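PDB 2ZXC: neutral ceramidase, which hydrolyses the N-acyl bond of ceramides to sphingosine and a fatty acid, using zinc, and can also run the reaction in reverse. Local coordinates for residues E411-A416 with Y448-E453. Numbering follows the deposited sequence.
Sequences EFTVMA and YVTTRE. With ZN (zinc ion), chain C; 2ED (N-[(1R,2R,3E)-2-hydroxy-1-(hydroxymethyl)heptadec-3-en-1-yl]acetamide), chain D.
Glu-411 and Tyr-448, neighbours on adjacent strands, reach the same zinc ion from one face of a two-stranded parallel sheet. With CG anti to its carbonyl carbon (chi1 -54°) and the chain extended beyond, Glu-411 runs over the face of the phenol ring: CB rests 3.9 Å from the Tyr-448 ring centroid in a CH-pi contact, and the carboxylate follows across the ring toward its hydroxyl end, the two planes 38° apart. Glu-411 OE1 binds the zinc at 1.8 Å and Tyr-448 OH binds it at 2.4 Å; the two oxygens sit close because both ligate the metal, not through a hydrogen bond. His-97, His-204 and a water complete the zinc site of this amidohydrolase, where Tyr-448 OH also lies 3.1 Å from O2, the amide oxygen of the bound ceramide analogue. Tyr-445 hydrogen-bonds Glu-411 OE2, and Arg-160 the Tyr-448 hydroxyl.

Short parallel pairing fixes the register behind the metal: Val-449 N donates to Glu-411 O (2.7 Å), and Thr-413 N to Val-449 O (3.1 Å). On the opposite face Val-449 lies against the Phe-412 ring, CG2 over its face 3.7 Å from the centroid and CG1 by CE2. Both strands then turn into helices. Thr-413 OG1, set between its backbone N and carbonyl carbon (chi1 57°), accepts from Ala-416 N (3.2 Å) to cap the first and also hydrogen-bonds Glu-454, while CG2 of Thr-451, N-cap of the second, packs against that same nitrogen.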
ATOM      1  N   GLU A 411      -5.177  -4.073  -9.863  1.00 18.93           N
ATOM      2  CA  GLU A 411      -5.214  -2.661 -10.228  1.00 19.74           C
ATOM      3  C   GLU A 411      -6.225  -2.561 -11.357  1.00 19.48           C
ATOM      4  O   GLU A 411      -6.063  -3.196 -12.396  1.00 20.28           O
ATOM      5  CB  GLU A 411      -3.841  -2.182 -10.708  1.00 21.52           C
ATOM      6  CG  GLU A 411      -2.739  -2.461  -9.714  1.00 20.87           C
ATOM      7  CD  GLU A 411      -1.436  -1.776 -10.031  1.00 19.57           C
ATOM      8  OE1 GLU A 411      -1.411  -0.548 -10.285  1.00 19.11           O
ATOM      9  OE2 GLU A 411      -0.406  -2.476 -10.006  1.00 24.62           O
ATOM     10  N   PHE A 412      -7.273  -1.776 -11.144  1.00 17.50           N
ATOM     11  CA  PHE A 412      -8.309  -1.613 -12.151  1.00 16.70           C
ATOM     12  C   PHE A 412      -8.244  -0.241 -12.766  1.00 16.72           C
ATOM     13  O   PHE A 412      -8.127   0.759 -12.054  1.00 19.05           O
ATOM     14  CB  PHE A 412      -9.692  -1.812 -11.532  1.00 15.75           C
ATOM     15  CG  PHE A 412      -9.985  -3.227 -11.158  1.00 17.82           C
ATOM     16  CD1 PHE A 412      -9.296  -3.842 -10.119  1.00 15.77           C
ATOM     17  CD2 PHE A 412     -10.934  -3.961 -11.870  1.00 16.67           C
ATOM     18  CE1 PHE A 412      -9.545  -5.173  -9.790  1.00 18.30           C
ATOM     19  CE2 PHE A 412     -11.191  -5.289 -11.549  1.00 18.47           C
ATOM     20  CZ  PHE A 412     -10.494  -5.900 -10.505  1.00 18.90           C
ATOM     21  N   THR A 413      -8.307  -0.184 -14.091  1.00 16.65           N
ATOM     22  CA  THR A 413      -8.284   1.107 -14.767  1.00 16.46           C
ATOM     23  C   THR A 413      -9.591   1.798 -14.412  1.00 16.45           C
ATOM     24  O   THR A 413     -10.535   1.168 -13.936  1.00 15.66           O
ATOM     25  CB  THR A 413      -8.232   0.967 -16.299  1.00 16.57           C
ATOM     26  OG1 THR A 413      -9.352   0.186 -16.729  1.00 14.16           O
ATOM     27  CG2 THR A 413      -6.914   0.306 -16.749  1.00 15.36           C
ATOM     28  N   VAL A 414      -9.641   3.097 -14.648  1.00 19.04           N
ATOM     29  CA  VAL A 414     -10.841   3.864 -14.362  1.00 19.09           C
ATOM     30  C   VAL A 414     -12.099   3.160 -14.870  1.00 17.38           C
ATOM     31  O   VAL A 414     -12.983   2.817 -14.085  1.00 17.32           O
ATOM     32  CB  VAL A 414     -10.757   5.264 -14.999  1.00 19.28           C
ATOM     33  CG1 VAL A 414     -12.063   6.000 -14.800  1.00 23.58           C
ATOM     34  CG2 VAL A 414      -9.610   6.049 -14.381  1.00 19.83           C
ATOM     35  N   MET A 415     -12.169   2.920 -16.179  1.00 18.54           N
ATOM     36  CA  MET A 415     -13.349   2.283 -16.754  1.00 15.93           C
ATOM     37  C   MET A 415     -13.573   0.837 -16.336  1.00 17.10           C
ATOM     38  O   MET A 415     -14.720   0.391 -16.254  1.00 15.75           O
ATOM     39  CB  MET A 415     -13.331   2.393 -18.278  1.00 16.87           C
ATOM     40  CG  MET A 415     -13.533   3.819 -18.796  1.00 15.85           C
ATOM     41  SD  MET A 415     -14.839   4.736 -17.904  1.00 23.22           S
ATOM     42  CE  MET A 415     -16.206   3.673 -18.110  1.00 16.00           C
ATOM     43  N   ALA A 416     -12.495   0.099 -16.072  1.00 16.25           N
ATOM     44  CA  ALA A 416     -12.636  -1.290 -15.633  1.00 15.79           C
ATOM     45  C   ALA A 416     -13.385  -1.299 -14.301  1.00 16.68           C
ATOM     46  O   ALA A 416     -14.233  -2.157 -14.052  1.00 18.76           O
ATOM     47  CB  ALA A 416     -11.262  -1.939 -15.454  1.00 17.55           C
ATOM     48  N   TYR A 448      -2.839  -6.087 -13.278  1.00 17.86           N
ATOM     49  CA  TYR A 448      -3.825  -5.168 -13.827  1.00 16.18           C
ATOM     50  C   TYR A 448      -5.077  -5.713 -14.487  1.00 16.40           C
ATOM     51  O   TYR A 448      -5.111  -6.826 -15.014  1.00 16.39           O
ATOM     52  CB  TYR A 448      -3.144  -4.230 -14.820  1.00 17.66           C
ATOM     53  CG  TYR A 448      -2.175  -3.264 -14.189  1.00 16.66           C
ATOM     54  CD1 TYR A 448      -0.903  -3.673 -13.783  1.00 17.96           C
ATOM     55  CD2 TYR A 448      -2.531  -1.933 -14.000  1.00 17.74           C
ATOM     56  CE1 TYR A 448      -0.010  -2.759 -13.208  1.00 15.02           C
ATOM     57  CE2 TYR A 448      -1.657  -1.025 -13.427  1.00 13.99           C
ATOM     58  CZ  TYR A 448      -0.405  -1.438 -13.043  1.00 15.26           C
ATOM     59  OH  TYR A 448       0.457  -0.493 -12.555  1.00 15.09           O
ATOM     60  N   VAL A 449      -6.113  -4.887 -14.457  1.00 16.52           N
ATOM     61  CA  VAL A 449      -7.379  -5.226 -15.073  1.00 16.56           C
ATOM     62  C   VAL A 449      -7.771  -4.070 -15.979  1.00 17.56           C
ATOM     63  O   VAL A 449      -7.876  -2.915 -15.557  1.00 17.13           O
ATOM     64  CB  VAL A 449      -8.489  -5.457 -14.042  1.00 15.69           C
ATOM     65  CG1 VAL A 449      -9.770  -5.833 -14.768  1.00 15.05           C
ATOM     66  CG2 VAL A 449      -8.086  -6.561 -13.074  1.00 12.28           C
ATOM     67  N   THR A 450      -7.968  -4.395 -17.243  1.00 18.02           N
ATOM     68  CA  THR A 450      -8.332  -3.406 -18.228  1.00 18.35           C
ATOM     69  C   THR A 450      -9.635  -3.843 -18.894  1.00 18.64           C
ATOM     70  O   THR A 450      -9.980  -5.025 -18.870  1.00 18.29           O
ATOM     71  CB  THR A 450      -7.191  -3.282 -19.251  1.00 20.55           C
ATOM     72  OG1 THR A 450      -7.486  -2.233 -20.169  1.00 33.00           O
ATOM     73  CG2 THR A 450      -7.006  -4.580 -20.004  1.00 14.41           C
ATOM     74  N   THR A 451     -10.388  -2.898 -19.449  1.00 19.38           N
ATOM     75  CA  THR A 451     -11.627  -3.265 -20.128  1.00 17.82           C
ATOM     76  C   THR A 451     -11.240  -3.978 -21.417  1.00 18.09           C
ATOM     77  O   THR A 451     -10.114  -3.835 -21.893  1.00 18.04           O
ATOM     78  CB  THR A 451     -12.464  -2.041 -20.521  1.00 19.01           C
ATOM     79  OG1 THR A 451     -11.731  -1.247 -21.459  1.00 19.42           O
ATOM     80  CG2 THR A 451     -12.809  -1.208 -19.301  1.00 17.87           C
ATOM     81  N   ARG A 452     -12.167  -4.743 -21.983  1.00 18.74           N
ATOM     82  CA  ARG A 452     -11.885  -5.439 -23.227  1.00 17.78           C
ATOM     83  C   ARG A 452     -11.287  -4.468 -24.248  1.00 19.16           C
ATOM     84  O   ARG A 452     -10.312  -4.796 -24.924  1.00 19.79           O
ATOM     85  CB  ARG A 452     -13.162  -6.046 -23.807  1.00 17.62           C
ATOM     86  CG  ARG A 452     -12.949  -6.720 -25.167  1.00 18.12           C
ATOM     87  CD  ARG A 452     -12.042  -7.925 -25.007  1.00 18.48           C
ATOM     88  NE  ARG A 452     -11.657  -8.552 -26.268  1.00 17.61           N
ATOM     89  CZ  ARG A 452     -10.582  -8.215 -26.974  1.00 16.05           C
ATOM     90  NH1 ARG A 452     -10.312  -8.852 -28.101  1.00 14.48           N
ATOM     91  NH2 ARG A 452      -9.782  -7.239 -26.556  1.00 14.11           N
ATOM     92  N   GLU A 453     -11.864  -3.272 -24.353  1.00 18.06           N
ATOM     93  CA  GLU A 453     -11.383  -2.277 -25.315  1.00 18.07           C
ATOM     94  C   GLU A 453      -9.966  -1.797 -25.039  1.00 19.31           C
ATOM     95  O   GLU A 453      -9.138  -1.711 -25.957  1.00 18.50           O
ATOM     96  CB  GLU A 453     -12.321  -1.068 -25.357  1.00 19.77           C
ATOM     97  CG  GLU A 453     -13.728  -1.398 -25.813  1.00 21.56           C
ATOM     98  CD  GLU A 453     -14.716  -1.514 -24.669  1.00 23.00           C
ATOM     99  OE1 GLU A 453     -14.437  -2.252 -23.694  1.00 22.87           O
ATOM    100  OE2 GLU A 453     -15.783  -0.868 -24.753  1.00 24.63           O
TER
HETATM  101 ZN    ZN C 647       0.250   0.144 -10.222  1.00 25.55          ZN
HETATM  102  O2  2ED D 701       3.525   0.061 -12.598  1.00 58.32           O
HETATM  103  O3  2ED D 701       8.092  -0.103 -12.949  1.00 58.93           O
HETATM  104  O1  2ED D 701       4.678   0.535 -15.633  1.00 62.82           O
HETATM  105  C1  2ED D 701       5.957   0.813 -13.604  1.00 59.46           C
HETATM  106  C2  2ED D 701       5.688   1.337 -15.011  1.00 61.22           C
HETATM  107  C3  2ED D 701       6.959   1.267 -15.824  1.00 62.21           C
HETATM  108  C4  2ED D 701       6.899   1.038 -17.133  1.00 62.44           C
HETATM  109  C5  2ED D 701       5.560   0.850 -17.805  1.00 62.69           C
HETATM  110  C6  2ED D 701       5.771   0.533 -19.270  1.00 63.82           C
HETATM  111  C18 2ED D 701       3.945   1.166 -12.297  1.00 58.84           C
HETATM  112  C19 2ED D 701       3.176   2.099 -11.408  1.00 56.70           C
HETATM  113  N   2ED D 701       5.115   1.622 -12.735  1.00 59.05           N
HETATM  114  C   2ED D 701       7.384   1.122 -13.169  1.00 58.58           C
HETATM  115  O   HOH W   1       2.178   0.101 -10.201  1.00 43.25           O